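Local atomic coordinates of putative uncharacterized protein PH0242 (Pyrococcus horikoshii, PDB entry 3VU1), a protein that belongs to the AglB/STT3 oligosaccharyltransferase family and is represented here by its C-terminal globular domain. Residues W13-R21 and S32-I40. Residues are numbered along the deposited sequence; the frame is centred on the assembly and turned at random.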
loop_
_atom_site.group_PDB
_atom_site.type_symbol
_atom_site.label_atom_id
_atom_site.label_comp_id
_atom_site.label_asym_id
_atom_site.label_seq_id
_atom_site.Cartn_x
_atom_site.Cartn_y
_atom_site.Cartn_z
ATOM N N TRP A 13 2.864 -12.524 14.286
ATOM C CA TRP A 13 2.177 -11.345 14.837
ATOM C C TRP A 13 2.713 -10.817 16.125
ATOM O O TRP A 13 2.748 -9.598 16.340
ATOM C CB TRP A 13 0.671 -11.610 14.978
ATOM C CG TRP A 13 -0.050 -11.412 13.685
ATOM C CD1 TRP A 13 -0.383 -12.370 12.721
ATOM C CD2 TRP A 13 -0.518 -10.146 13.144
ATOM N NE1 TRP A 13 -1.045 -11.794 11.653
ATOM C CE2 TRP A 13 -1.140 -10.455 11.838
ATOM C CE3 TRP A 13 -0.514 -8.849 13.596
ATOM C CZ2 TRP A 13 -1.704 -9.479 11.055
ATOM C CZ3 TRP A 13 -1.098 -7.864 12.792
ATOM C CH2 TRP A 13 -1.678 -8.169 11.562
ATOM N N GLU A 14 3.094 -11.723 17.018
ATOM C CA GLU A 14 3.588 -11.308 18.330
ATOM C C GLU A 14 4.899 -10.566 18.148
ATOM O O GLU A 14 5.094 -9.504 18.759
ATOM C CB GLU A 14 3.747 -12.493 19.280
ATOM C CG GLU A 14 2.547 -13.430 19.284
ATOM C CD GLU A 14 2.533 -14.401 20.447
ATOM O OE1 GLU A 14 3.617 -14.804 20.972
ATOM O OE2 GLU A 14 1.411 -14.779 20.829
ATOM N N GLN A 15 5.764 -11.101 17.274
ATOM C CA GLN A 15 7.039 -10.480 16.973
ATOM C C GLN A 15 6.890 -9.146 16.249
ATOM O O GLN A 15 7.652 -8.198 16.486
ATOM C CB GLN A 15 7.910 -11.412 16.140
ATOM C CG GLN A 15 8.413 -12.618 16.895
ATOM C CD GLN A 15 7.329 -13.673 17.117
ATOM O OE1 GLN A 15 6.351 -13.780 16.361
ATOM N NE2 GLN A 15 7.501 -14.450 18.159
ATOM N N ALA A 16 5.915 -9.077 15.351
ATOM C CA ALA A 16 5.692 -7.876 14.549
ATOM C C ALA A 16 5.214 -6.732 15.400
ATOM O O ALA A 16 5.713 -5.622 15.265
ATOM C CB ALA A 16 4.728 -8.149 13.404
ATOM N N LEU A 17 4.258 -6.980 16.285
ATOM C CA LEU A 17 3.780 -5.896 17.147
ATOM C C LEU A 17 4.866 -5.418 18.074
ATOM O O LEU A 17 4.960 -4.215 18.331
ATOM C CB LEU A 17 2.552 -6.292 17.956
ATOM C CG LEU A 17 1.278 -6.537 17.164
ATOM C CD1 LEU A 17 0.111 -6.363 18.125
ATOM C CD2 LEU A 17 1.153 -5.595 15.975
ATOM N N LYS A 18 5.667 -6.360 18.581
ATOM C CA LYS A 18 6.786 -6.036 19.452
ATOM C C LYS A 18 7.730 -5.105 18.694
ATOM O O LYS A 18 8.143 -4.068 19.218
ATOM C CB LYS A 18 7.511 -7.301 19.921
ATOM C CG LYS A 18 8.742 -7.066 20.792
ATOM C CD LYS A 18 9.641 -8.291 20.654
ATOM C CE LYS A 18 11.111 -8.036 20.993
ATOM N NZ LYS A 18 11.318 -7.713 22.435
ATOM N N TRP A 19 8.028 -5.470 17.451
ATOM C CA TRP A 19 8.854 -4.667 16.571
ATOM C C TRP A 19 8.284 -3.296 16.403
ATOM O O TRP A 19 8.995 -2.315 16.612
ATOM C CB TRP A 19 9.049 -5.345 15.207
ATOM C CG TRP A 19 10.085 -4.611 14.408
ATOM C CD1 TRP A 19 11.463 -4.760 14.486
ATOM C CD2 TRP A 19 9.872 -3.522 13.448
ATOM N NE1 TRP A 19 12.095 -3.879 13.656
ATOM C CE2 TRP A 19 11.209 -3.103 13.005
ATOM C CE3 TRP A 19 8.765 -2.872 12.944
ATOM C CZ2 TRP A 19 11.402 -2.077 12.071
ATOM C CZ3 TRP A 19 8.966 -1.836 12.002
ATOM C CH2 TRP A 19 10.259 -1.455 11.575
ATOM N N LEU A 20 6.997 -3.206 16.040
ATOM C CA LEU A 20 6.359 -1.909 15.860
ATOM C C LEU A 20 6.467 -1.039 17.100
ATOM O O LEU A 20 6.861 0.117 16.985
ATOM C CB LEU A 20 4.905 -2.031 15.418
ATOM C CG LEU A 20 4.659 -2.371 13.945
ATOM C CD1 LEU A 20 3.206 -2.743 13.737
ATOM C CD2 LEU A 20 5.025 -1.249 12.999
ATOM N N ARG A 21 6.136 -1.591 18.268
ATOM C CA ARG A 21 6.266 -0.885 19.563
ATOM C C ARG A 21 7.669 -0.361 19.864
ATOM O O ARG A 21 7.795 0.655 20.522
ATOM C CB ARG A 21 5.860 -1.776 20.753
ATOM C CG ARG A 21 4.383 -1.983 20.984
ATOM C CD ARG A 21 4.145 -2.787 22.266
ATOM N NE ARG A 21 2.903 -3.572 22.168
ATOM C CZ ARG A 21 2.843 -4.888 21.949
ATOM N NH1 ARG A 21 3.966 -5.610 21.838
ATOM N NH2 ARG A 21 1.655 -5.492 21.859
ATOM N N SER A 32 -3.996 -3.333 8.659
ATOM C CA SER A 32 -3.925 -4.690 8.177
ATOM C C SER A 32 -5.288 -5.207 7.772
ATOM O O SER A 32 -6.291 -4.584 8.078
ATOM C CB SER A 32 -3.328 -5.609 9.222
ATOM O OG SER A 32 -2.892 -6.778 8.541
ATOM N N TRP A 33 -5.339 -6.321 7.057
ATOM C CA TRP A 33 -6.637 -6.907 6.793
ATOM C C TRP A 33 -7.267 -7.434 8.077
ATOM O O TRP A 33 -8.374 -7.037 8.450
ATOM C CB TRP A 33 -6.580 -7.996 5.730
ATOM C CG TRP A 33 -7.958 -8.447 5.432
ATOM C CD1 TRP A 33 -8.565 -9.622 5.831
ATOM C CD2 TRP A 33 -9.008 -7.692 4.728
ATOM N NE1 TRP A 33 -9.867 -9.675 5.397
ATOM C CE2 TRP A 33 -10.206 -8.560 4.736
ATOM C CE3 TRP A 33 -9.075 -6.450 4.107
ATOM C CZ2 TRP A 33 -11.410 -8.171 4.152
ATOM C CZ3 TRP A 33 -10.288 -6.078 3.503
ATOM C CH2 TRP A 33 -11.434 -6.914 3.535
ATOM N N TRP A 34 -6.551 -8.312 8.772
ATOM C CA TRP A 34 -7.038 -8.941 9.993
ATOM C C TRP A 34 -6.919 -8.012 11.155
ATOM O O TRP A 34 -6.045 -7.157 11.173
ATOM C CB TRP A 34 -6.232 -10.198 10.265
ATOM C CG TRP A 34 -6.820 -11.177 11.246
ATOM C CD1 TRP A 34 -8.171 -11.443 11.506
ATOM C CD2 TRP A 34 -6.078 -12.122 12.095
ATOM N NE1 TRP A 34 -8.294 -12.443 12.445
ATOM C CE2 TRP A 34 -7.088 -12.893 12.836
ATOM C CE3 TRP A 34 -4.724 -12.405 12.302
ATOM C CZ2 TRP A 34 -6.736 -13.892 13.740
ATOM C CZ3 TRP A 34 -4.385 -13.404 13.231
ATOM C CH2 TRP A 34 -5.375 -14.130 13.930
ATOM N N ASP A 35 -7.798 -8.202 12.138
ATOM C CA ASP A 35 -7.875 -7.351 13.308
ATOM C C ASP A 35 -7.021 -7.784 14.515
ATOM O O ASP A 35 -7.281 -7.371 15.653
ATOM C CB ASP A 35 -9.328 -7.066 13.683
ATOM C CG ASP A 35 -10.082 -8.280 14.217
ATOM O OD1 ASP A 35 -11.112 -8.017 14.872
ATOM O OD2 ASP A 35 -9.710 -9.461 13.989
ATOM N N TYR A 36 -5.964 -8.552 14.257
ATOM C CA TYR A 36 -4.997 -8.863 15.312
ATOM C C TYR A 36 -4.586 -7.624 16.093
ATOM O O TYR A 36 -4.110 -6.665 15.532
ATOM C CB TYR A 36 -3.758 -9.540 14.755
ATOM C CG TYR A 36 -2.901 -10.139 15.828
ATOM C CD1 TYR A 36 -2.925 -11.519 16.095
ATOM C CD2 TYR A 36 -2.053 -9.331 16.593
ATOM C CE1 TYR A 36 -2.133 -12.064 17.099
ATOM C CE2 TYR A 36 -1.256 -9.867 17.590
ATOM C CZ TYR A 36 -1.302 -11.225 17.842
ATOM O OH TYR A 36 -0.494 -11.719 18.844
ATOM N N GLY A 37 -4.778 -7.644 17.396
ATOM C CA GLY A 37 -4.367 -6.543 18.221
ATOM C C GLY A 37 -5.524 -5.692 18.668
ATOM O O GLY A 37 -5.309 -4.646 19.264
ATOM N N TYR A 38 -6.752 -6.143 18.432
ATOM C CA TYR A 38 -7.933 -5.324 18.747
ATOM C C TYR A 38 -8.103 -5.044 20.227
ATOM O O TYR A 38 -8.872 -4.174 20.607
ATOM C CB TYR A 38 -9.202 -5.986 18.227
ATOM C CG TYR A 38 -9.469 -7.387 18.805
ATOM C CD1 TYR A 38 -9.079 -8.539 18.114
ATOM C CD2 TYR A 38 -10.125 -7.555 20.032
ATOM C CE1 TYR A 38 -9.339 -9.801 18.634
ATOM C CE2 TYR A 38 -10.372 -8.812 20.550
ATOM C CZ TYR A 38 -9.987 -9.915 19.849
ATOM O OH TYR A 38 -10.237 -11.142 20.354
ATOM N N TRP A 39 -7.396 -5.792 21.061
ATOM C CA TRP A 39 -7.564 -5.718 22.506
ATOM C C TRP A 39 -6.553 -4.823 23.117
ATOM O O TRP A 39 -6.638 -4.540 24.315
ATOM C CB TRP A 39 -7.395 -7.102 23.125
ATOM C CG TRP A 39 -6.081 -7.732 22.769
ATOM C CD1 TRP A 39 -4.878 -7.564 23.416
ATOM C CD2 TRP A 39 -5.790 -8.630 21.635
ATOM N NE1 TRP A 39 -3.883 -8.284 22.788
ATOM C CE2 TRP A 39 -4.365 -8.939 21.713
ATOM C CE3 TRP A 39 -6.541 -9.199 20.619
ATOM C CZ2 TRP A 39 -3.742 -9.775 20.806
ATOM C CZ3 TRP A 39 -5.901 -10.054 19.705
ATOM C CH2 TRP A 39 -4.539 -10.322 19.797
ATOM N N ILE A 40 -5.554 -4.408 22.329
ATOM C CA ILE A 40 -4.497 -3.521 22.827
ATOM C C ILE A 40 -5.049 -2.123 23.151
ATOM O O ILE A 40 -5.698 -1.496 22.324
ATOM C CB ILE A 40 -3.300 -3.463 21.846
ATOM C CG1 ILE A 40 -2.660 -4.846 21.753
ATOM C CG2 ILE A 40 -2.268 -2.440 22.296
ATOM C CD1 ILE A 40 -1.868 -5.058 20.480
HETATM O O HOH W 1 -0.661 -14.580 19.132
#
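Trp13 and Tyr36 lie in an offset stack, the indole five-membered ring and the phenol ring 4.5 Å apart between centroids, with planes at 22°. Tyr36 belongs to WWDYG, residues 33-37, the signature motif of this family. The two side chains run antiparallel, so each sets its CB over the other's ring: Trp13 CB is 3.5 Å from the Tyr36 ring centroid, and Tyr36 CB sits over the six-membered ring of Trp13. Trp39 CH2 covers the opposite face of the phenol, and Leu17 CD1 meets its edge. The second tryptophan of the motif, Trp34, turns an edge to the Trp13 face, with planes at 77°; the closest atoms are Trp34 CE3 and Trp13 NE1, 3.8 Å apart. At the indole edge lies Ser32, whose OG is hydrogen-bonded to Ile88 O. The aromatic cluster thus ties helix 13-23 to the loop after strand 30-32. Tyr90 adds an edge-to-face contact to Trp13, and Val245 also packs on it. Asp35 to Tyr38 form a type II turn, with Tyr36 second and Gly37 third. Beyond it, Ile40 and Leu17 meet tip to tip through their CD1 atoms. Tyr36 CG is anti to the backbone N (chi1 -167°), which directs the phenol across the helix axis, its OH ending beside Glu14. There one water joins the segments, 2.7 Å from Glu14 OE2, to which it donates, and 2.9 Å from Tyr36 OH.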